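Putative lipoprotein YcdA (Bacillus subtilis subsp. subtilis str. 168, PDB 4R4G) is of unknown function but is probably a membrane-attached lipoprotein, built from an N-terminal Ig-like domain and a C-terminal domain of helices and strands joined by a kinked helix. Local coordinates at residues A[22-27]-A[37-42]; A[26-31]-A[75-80]. One frame throughout, in Å; residues are numbered along the deposited sequence.

Contact 1: A[22-27]-A[37-42]; sequences VSYTLP and DQLVLK
Val40 O takes two bonds from a single residue: Thr25 N reaches it at 2.8 Å in the carbonyl plane, and Thr25 OG1 reaches it at 2.9 Å from above that plane, 47° out of it. The hydroxyl can do this because chi1 of 62° sets OG1 between the backbone N and the carbonyl carbon, while CG2 is left to lie across the methylenes of Lys42, 3.9 Å from its CB. Were Thr25 an alanine, Val40 O would probably keep only the backbone donor of these two, and a gap would open beside the Lys42 chain. Thr25–Val40 and Ser23–Lys42 are hydrogen-bonded pairs of an antiparallel ladder, and the straightest bond, Lys42 N to Ser23 O at 2.8 Å, has an N-H...O angle of 166°. Beside the Ser23–Lys42 pair a water bridges Ser23 OG and Lys42 O, donating to the carbonyl. Tyr24 and Leu41 form the non-hydrogen-bonded pair between, with side chains on the opposite face. There Leu41 CD1 packs 3.6 Å from Val22 CG1, and Leu39 CD1 meets Tyr24 CD1 at 3.8 Å, branched chains packing round an aromatic whose hydroxyl bonds Gly105 N and Gly131 O. Strands 16-25 and 39-48 are neighbours in the Ig-like domain's four-stranded sheet; strand 93-102 pairs with the far side of 39-48, and helix 134-141 packs on Val22, Ser23 and Tyr24.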
ATOM      1  N   VAL A  22      -5.884  19.254   9.700  1.00 70.99           N
ATOM      2  CA  VAL A  22      -6.901  18.187   9.647  1.00 67.22           C
ATOM      3  C   VAL A  22      -6.660  17.339   8.398  1.00 74.66           C
ATOM      4  O   VAL A  22      -6.754  17.840   7.271  1.00 77.27           O
ATOM      5  CB  VAL A  22      -8.375  18.686   9.704  1.00 69.17           C
ATOM      6  CG1 VAL A  22      -9.357  17.536   9.532  1.00 66.34           C
ATOM      7  CG2 VAL A  22      -8.676  19.427  11.005  1.00 69.23           C
ATOM      8  N   SER A  23      -6.387  16.049   8.590  1.00 69.73           N
ATOM      9  CA  SER A  23      -6.158  15.152   7.471  1.00 68.92           C
ATOM     10  C   SER A  23      -6.688  13.767   7.754  1.00 71.30           C
ATOM     11  O   SER A  23      -6.897  13.399   8.909  1.00 70.68           O
ATOM     12  CB  SER A  23      -4.668  15.072   7.159  1.00 73.43           C
ATOM     13  OG  SER A  23      -3.942  14.510   8.236  1.00 82.79           O
ATOM     14  N   TYR A  24      -6.919  13.006   6.685  1.00 67.63           N
ATOM     15  CA  TYR A  24      -7.316  11.604   6.742  1.00 65.22           C
ATOM     16  C   TYR A  24      -6.060  10.762   6.731  1.00 68.26           C
ATOM     17  O   TYR A  24      -5.083  11.075   6.015  1.00 68.97           O
ATOM     18  CB  TYR A  24      -8.217  11.218   5.560  1.00 65.60           C
ATOM     19  CG  TYR A  24      -9.586  11.854   5.561  1.00 67.69           C
ATOM     20  CD1 TYR A  24     -10.549  11.480   6.498  1.00 68.27           C
ATOM     21  CD2 TYR A  24      -9.956  12.757   4.569  1.00 70.40           C
ATOM     22  CE1 TYR A  24     -11.833  12.025   6.472  1.00 69.05           C
ATOM     23  CE2 TYR A  24     -11.239  13.309   4.533  1.00 72.12           C
ATOM     24  CZ  TYR A  24     -12.172  12.945   5.493  1.00 75.29           C
ATOM     25  OH  TYR A  24     -13.434  13.476   5.466  1.00 72.30           O
ATOM     26  N   THR A  25      -6.059   9.716   7.550  1.00 62.37           N
ATOM     27  CA  THR A  25      -4.933   8.792   7.621  1.00 61.95           C
ATOM     28  C   THR A  25      -5.477   7.368   7.610  1.00 65.03           C
ATOM     29  O   THR A  25      -6.679   7.129   7.817  1.00 61.82           O
ATOM     30  CB  THR A  25      -4.024   9.053   8.857  1.00 69.37           C
ATOM     31  OG1 THR A  25      -4.756   8.867  10.078  1.00 68.75           O
ATOM     32  CG2 THR A  25      -3.333  10.422   8.836  1.00 65.91           C
ATOM     33  N   LEU A  26      -4.589   6.427   7.316  1.00 63.65           N
ATOM     34  CA  LEU A  26      -4.946   5.029   7.359  1.00 63.40           C
ATOM     35  C   LEU A  26      -4.715   4.603   8.772  1.00 68.76           C
ATOM     36  O   LEU A  26      -3.738   5.080   9.363  1.00 70.14           O
ATOM     37  CB  LEU A  26      -4.085   4.188   6.398  1.00 63.65           C
ATOM     38  CG  LEU A  26      -4.396   4.223   4.912  1.00 68.29           C
ATOM     39  CD1 LEU A  26      -3.331   3.490   4.178  1.00 69.48           C
ATOM     40  CD2 LEU A  26      -5.744   3.581   4.594  1.00 67.73           C
ATOM     41  N   PRO A  27      -5.512   3.669   9.322  1.00 64.02           N
ATOM     42  CA  PRO A  27      -5.255   3.220  10.696  1.00 64.76           C
ATOM     43  C   PRO A  27      -3.880   2.550  10.900  1.00 75.45           C
ATOM     44  O   PRO A  27      -3.149   2.245   9.945  1.00 77.89           O
ATOM     45  CB  PRO A  27      -6.396   2.233  10.957  1.00 65.76           C
ATOM     46  CG  PRO A  27      -6.936   1.872   9.630  1.00 69.17           C
ATOM     47  CD  PRO A  27      -6.713   3.022   8.749  1.00 64.34           C
ATOM     48  N   ASP A  37     -13.295   0.089   5.578  1.00 92.11           N
ATOM     49  CA  ASP A  37     -13.921   1.214   4.905  1.00 91.09           C
ATOM     50  C   ASP A  37     -13.797   2.520   5.715  1.00 89.48           C
ATOM     51  O   ASP A  37     -14.232   3.578   5.245  1.00 89.67           O
ATOM     52  CB  ASP A  37     -15.382   0.864   4.629  1.00 95.04           C
ATOM     53  CG  ASP A  37     -15.517  -0.369   3.753  1.00114.47           C
ATOM     54  OD1 ASP A  37     -14.844  -0.423   2.677  1.00114.07           O
ATOM     55  OD2 ASP A  37     -16.263  -1.295   4.146  1.00126.60           O
ATOM     56  N   GLN A  38     -13.175   2.455   6.907  1.00 80.38           N
ATOM     57  CA  GLN A  38     -12.995   3.638   7.743  1.00 77.02           C
ATOM     58  C   GLN A  38     -11.592   4.161   7.648  1.00 78.53           C
ATOM     59  O   GLN A  38     -10.663   3.429   7.274  1.00 79.57           O
ATOM     60  CB  GLN A  38     -13.350   3.366   9.208  1.00 76.97           C
ATOM     61  CG  GLN A  38     -14.837   3.390   9.437  1.00 72.47           C
ATOM     62  CD  GLN A  38     -15.246   2.997  10.824  1.00 79.95           C
ATOM     63  OE1 GLN A  38     -14.680   2.087  11.441  1.00 71.17           O
ATOM     64  NE2 GLN A  38     -16.286   3.647  11.328  1.00 74.59           N
ATOM     65  N   LEU A  39     -11.450   5.452   7.985  1.00 70.67           N
ATOM     66  CA  LEU A  39     -10.187   6.169   8.033  1.00 68.04           C
ATOM     67  C   LEU A  39      -9.979   6.677   9.443  1.00 69.05           C
ATOM     68  O   LEU A  39     -10.825   6.464  10.324  1.00 68.81           O
ATOM     69  CB  LEU A  39     -10.170   7.330   7.022  1.00 68.26           C
ATOM     70  CG  LEU A  39     -10.239   6.960   5.539  1.00 73.76           C
ATOM     71  CD1 LEU A  39     -10.283   8.205   4.683  1.00 74.41           C
ATOM     72  CD2 LEU A  39      -9.031   6.094   5.116  1.00 76.03           C
ATOM     73  N   VAL A  40      -8.857   7.339   9.668  1.00 62.75           N
ATOM     74  CA  VAL A  40      -8.551   7.916  10.963  1.00 61.04           C
ATOM     75  C   VAL A  40      -8.358   9.393  10.720  1.00 65.71           C
ATOM     76  O   VAL A  40      -7.555   9.756   9.859  1.00 67.72           O
ATOM     77  CB  VAL A  40      -7.337   7.220  11.642  1.00 63.84           C
ATOM     78  CG1 VAL A  40      -6.844   8.004  12.861  1.00 64.05           C
ATOM     79  CG2 VAL A  40      -7.692   5.789  12.032  1.00 62.86           C
ATOM     80  N   LEU A  41      -9.129  10.245  11.418  1.00 60.30           N
ATOM     81  CA  LEU A  41      -9.011  11.688  11.259  1.00 59.44           C
ATOM     82  C   LEU A  41      -7.910  12.185  12.185  1.00 65.39           C
ATOM     83  O   LEU A  41      -7.984  11.974  13.399  1.00 64.31           O
ATOM     84  CB  LEU A  41     -10.357  12.374  11.537  1.00 58.60           C
ATOM     85  CG  LEU A  41     -10.454  13.874  11.251  1.00 62.92           C
ATOM     86  CD1 LEU A  41     -10.663  14.138   9.773  1.00 63.42           C
ATOM     87  CD2 LEU A  41     -11.568  14.484  12.043  1.00 61.11           C
ATOM     88  N   LYS A  42      -6.849  12.777  11.597  1.00 63.34           N
ATOM     89  CA  LYS A  42      -5.700  13.315  12.339  1.00 63.93           C
ATOM     90  C   LYS A  42      -5.890  14.816  12.446  1.00 68.36           C
ATOM     91  O   LYS A  42      -5.837  15.528  11.437  1.00 70.45           O
ATOM     92  CB  LYS A  42      -4.365  12.933  11.654  1.00 66.90           C
ATOM     93  CG  LYS A  42      -3.089  13.331  12.394  1.00 72.03           C
ATOM     94  CD  LYS A  42      -1.873  12.781  11.676  1.00 70.89           C
ATOM     95  CE  LYS A  42      -0.596  13.522  11.974  1.00 90.57           C
ATOM     96  NZ  LYS A  42       0.606  12.727  11.585  1.00102.65           N
TER
HETATM   97  O   HOH W   1      -2.917  16.101  10.672  1.00 65.30           O

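Contact 2: A[26-31]-A[75-80]; sequences LPSKYD and DPEDYS
A type I beta turn from Ser28 to Asp31, closed by Asp31 N bonding Ser28 O at 3.0 Å, lies against the loop 75-80 at the surface of the Ig-like domain. Ser28 makes the closest approach: its OG, swung anti to the backbone N (chi1 171°), comes 3.4 Å from Glu77 CA, and its CB lies beside Asp75 O. The same hydroxyl accepts a weak hydrogen bond from Tyr30 N at 3.3 Å, so a small polar side chain suits a place where it must fit close to the other loop and still serve its own turn. Glu77 also extends CG anti to its backbone N, then bends at chi2 (-95°); CG comes to the edge of the Tyr30 ring, near its plane, 4.2 Å from CE2. One face of that ring carries Lys29 CB over its centre, so the aliphatic parts of two charged residues accompany an exposed aromatic. Asp31 OD2 only passes near Asp75 O, both being acceptors; its carboxylate is held by Thr74 and Ser33, while Asp75 forms a salt bridge with Lys82. Beyond the meeting point, Asp78 OD1 accepts from Ser80 N, an Asx turn, and also from Ser80 OG at 2.7 Å, both from the same face of the carboxylate.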
ATOM      1  N   LEU A  26      -4.589   6.427   7.316  1.00 63.65           N
ATOM      2  CA  LEU A  26      -4.946   5.029   7.359  1.00 63.40           C
ATOM      3  C   LEU A  26      -4.715   4.603   8.772  1.00 68.76           C
ATOM      4  O   LEU A  26      -3.738   5.080   9.363  1.00 70.14           O
ATOM      5  CB  LEU A  26      -4.085   4.188   6.398  1.00 63.65           C
ATOM      6  CG  LEU A  26      -4.396   4.223   4.912  1.00 68.29           C
ATOM      7  CD1 LEU A  26      -3.331   3.490   4.178  1.00 69.48           C
ATOM      8  CD2 LEU A  26      -5.744   3.581   4.594  1.00 67.73           C
ATOM      9  N   PRO A  27      -5.512   3.669   9.322  1.00 64.02           N
ATOM     10  CA  PRO A  27      -5.255   3.220  10.696  1.00 64.76           C
ATOM     11  C   PRO A  27      -3.880   2.550  10.900  1.00 75.45           C
ATOM     12  O   PRO A  27      -3.149   2.245   9.945  1.00 77.89           O
ATOM     13  CB  PRO A  27      -6.396   2.233  10.957  1.00 65.76           C
ATOM     14  CG  PRO A  27      -6.936   1.872   9.630  1.00 69.17           C
ATOM     15  CD  PRO A  27      -6.713   3.022   8.749  1.00 64.34           C
ATOM     16  N   SER A  28      -3.508   2.359  12.180  1.00 74.37           N
ATOM     17  CA  SER A  28      -2.278   1.681  12.580  1.00 75.39           C
ATOM     18  C   SER A  28      -2.377   0.225  12.134  1.00 78.12           C
ATOM     19  O   SER A  28      -3.504  -0.275  12.055  1.00 77.17           O
ATOM     20  CB  SER A  28      -2.113   1.777  14.098  1.00 79.97           C
ATOM     21  OG  SER A  28      -1.056   0.981  14.612  1.00 89.34           O
ATOM     22  N   LYS A  29      -1.228  -0.466  11.848  1.00 74.25           N
ATOM     23  CA  LYS A  29      -1.230  -1.905  11.490  1.00 74.17           C
ATOM     24  C   LYS A  29      -1.940  -2.700  12.609  1.00 79.04           C
ATOM     25  O   LYS A  29      -2.596  -3.711  12.351  1.00 79.16           O
ATOM     26  CB  LYS A  29       0.212  -2.486  11.282  1.00 78.20           C
ATOM     27  CG  LYS A  29       1.207  -1.661  10.444  1.00 91.17           C
ATOM     28  CD  LYS A  29       2.620  -2.287  10.283  1.00 98.06           C
ATOM     29  CE  LYS A  29       3.529  -1.373   9.461  1.00104.10           C
ATOM     30  NZ  LYS A  29       4.858  -1.980   9.146  1.00102.46           N
ATOM     31  N   TYR A  30      -1.834  -2.176  13.856  1.00 75.32           N
ATOM     32  CA  TYR A  30      -2.313  -2.782  15.084  1.00 75.77           C
ATOM     33  C   TYR A  30      -3.642  -2.191  15.585  1.00 82.89           C
ATOM     34  O   TYR A  30      -4.144  -2.662  16.612  1.00 83.62           O
ATOM     35  CB  TYR A  30      -1.204  -2.679  16.150  1.00 76.90           C
ATOM     36  CG  TYR A  30       0.140  -3.089  15.590  1.00 76.50           C
ATOM     37  CD1 TYR A  30       0.404  -4.413  15.260  1.00 79.01           C
ATOM     38  CD2 TYR A  30       1.098  -2.135  15.259  1.00 76.31           C
ATOM     39  CE1 TYR A  30       1.607  -4.787  14.669  1.00 79.68           C
ATOM     40  CE2 TYR A  30       2.308  -2.498  14.670  1.00 77.83           C
ATOM     41  CZ  TYR A  30       2.558  -3.826  14.376  1.00 86.58           C
ATOM     42  OH  TYR A  30       3.752  -4.207  13.800  1.00 91.72           O
ATOM     43  N   ASP A  31      -4.254  -1.234  14.833  1.00 80.69           N
ATOM     44  CA  ASP A  31      -5.560  -0.639  15.166  1.00 81.12           C
ATOM     45  C   ASP A  31      -6.656  -1.700  15.050  1.00 89.64           C
ATOM     46  O   ASP A  31      -6.743  -2.387  14.030  1.00 90.33           O
ATOM     47  CB  ASP A  31      -5.863   0.543  14.225  1.00 81.48           C
ATOM     48  CG  ASP A  31      -6.833   1.609  14.727  1.00 86.22           C
ATOM     49  OD1 ASP A  31      -7.907   1.233  15.273  1.00 83.66           O
ATOM     50  OD2 ASP A  31      -6.544   2.825  14.519  1.00 89.73           O
ATOM     51  N   ASP A  75      -5.295   5.298  18.276  1.00 64.24           N
ATOM     52  CA  ASP A  75      -3.889   5.568  18.492  1.00 64.64           C
ATOM     53  C   ASP A  75      -3.128   5.380  17.205  1.00 67.35           C
ATOM     54  O   ASP A  75      -3.462   4.461  16.450  1.00 67.07           O
ATOM     55  CB  ASP A  75      -3.320   4.647  19.608  1.00 68.05           C
ATOM     56  CG  ASP A  75      -3.709   5.024  21.021  1.00 78.94           C
ATOM     57  OD1 ASP A  75      -3.677   6.214  21.342  1.00 81.59           O
ATOM     58  OD2 ASP A  75      -4.018   4.116  21.814  1.00 87.35           O
ATOM     59  N   PRO A  76      -2.070   6.196  16.944  1.00 63.88           N
ATOM     60  CA  PRO A  76      -1.250   5.959  15.743  1.00 63.38           C
ATOM     61  C   PRO A  76      -0.329   4.743  15.984  1.00 71.74           C
ATOM     62  O   PRO A  76      -0.357   4.204  17.094  1.00 72.98           O
ATOM     63  CB  PRO A  76      -0.465   7.276  15.615  1.00 65.53           C
ATOM     64  CG  PRO A  76      -0.271   7.723  17.000  1.00 71.07           C
ATOM     65  CD  PRO A  76      -1.506   7.296  17.763  1.00 65.89           C
ATOM     66  N   GLU A  77       0.504   4.314  14.987  1.00 69.83           N
ATOM     67  CA  GLU A  77       1.423   3.187  15.194  1.00 70.82           C
ATOM     68  C   GLU A  77       2.445   3.562  16.266  1.00 76.14           C
ATOM     69  O   GLU A  77       2.739   2.743  17.126  1.00 77.39           O
ATOM     70  CB  GLU A  77       2.107   2.767  13.887  1.00 72.21           C
ATOM     71  CG  GLU A  77       3.085   1.597  14.003  1.00 79.04           C
ATOM     72  CD  GLU A  77       4.547   1.961  14.195  1.00100.98           C
ATOM     73  OE1 GLU A  77       4.910   3.140  13.970  1.00 91.52           O
ATOM     74  OE2 GLU A  77       5.339   1.053  14.535  1.00100.54           O
ATOM     75  N   ASP A  78       2.934   4.811  16.255  1.00 72.41           N
ATOM     76  CA  ASP A  78       3.887   5.269  17.257  1.00 74.37           C
ATOM     77  C   ASP A  78       3.171   6.283  18.133  1.00 79.86           C
ATOM     78  O   ASP A  78       3.015   7.436  17.741  1.00 79.22           O
ATOM     79  CB  ASP A  78       5.140   5.841  16.573  1.00 77.29           C
ATOM     80  CG  ASP A  78       6.260   6.288  17.478  1.00 92.48           C
ATOM     81  OD1 ASP A  78       6.087   6.237  18.716  1.00 95.00           O
ATOM     82  OD2 ASP A  78       7.294   6.734  16.953  1.00102.34           O
ATOM     83  N   TYR A  79       2.724   5.848  19.328  1.00 77.77           N
ATOM     84  CA  TYR A  79       1.959   6.674  20.256  1.00 77.00           C
ATOM     85  C   TYR A  79       2.659   8.009  20.564  1.00 83.44           C
ATOM     86  O   TYR A  79       1.975   8.952  20.955  1.00 83.96           O
ATOM     87  CB  TYR A  79       1.633   5.915  21.560  1.00 79.43           C
ATOM     88  CG  TYR A  79       0.710   6.692  22.477  1.00 80.09           C
ATOM     89  CD1 TYR A  79      -0.643   6.822  22.184  1.00 79.16           C
ATOM     90  CD2 TYR A  79       1.199   7.344  23.604  1.00 82.85           C
ATOM     91  CE1 TYR A  79      -1.490   7.563  22.998  1.00 78.25           C
ATOM     92  CE2 TYR A  79       0.361   8.108  24.415  1.00 82.88           C
ATOM     93  CZ  TYR A  79      -0.983   8.223  24.097  1.00 86.67           C
ATOM     94  OH  TYR A  79      -1.857   8.947  24.874  1.00 89.15           O
ATOM     95  N   SER A  80       3.994   8.116  20.357  1.00 80.67           N
ATOM     96  CA  SER A  80       4.719   9.371  20.593  1.00 80.94           C
ATOM     97  C   SER A  80       4.236  10.453  19.623  1.00 81.52           C
ATOM     98  O   SER A  80       4.378  11.628  19.939  1.00 83.93           O
ATOM     99  CB  SER A  80       6.229   9.179  20.486  1.00 86.61           C
ATOM    100  OG  SER A  80       6.648   8.854  19.169  1.00 94.85           O
TER

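Contacts 1 and 2 start from the same length of chain and have centres about 11 Å apart. Residues 22-25 are strand in contact 1; after Thr25 the chain leaves the strand, and Leu26 and Pro27, which belong to both ranges but touch their partners in contact 1, carry it to the turn of contact 2. Val40 joins the two: its CG2 lies against Pro27 in contact 1 and is 4.0 Å from Asp31 OD2 of contact 2. The character changes along the way, from a bonded ladder burying 559 Å² to a surface meeting burying 187 Å² without a hydrogen bond across it. Leu26 and Glu77 both touch strand 221-230, and the side chain of Leu26 comes within about 3 Å (nearest atoms) of a bound tetraethylene glycol, probably from the crystallisation liquor.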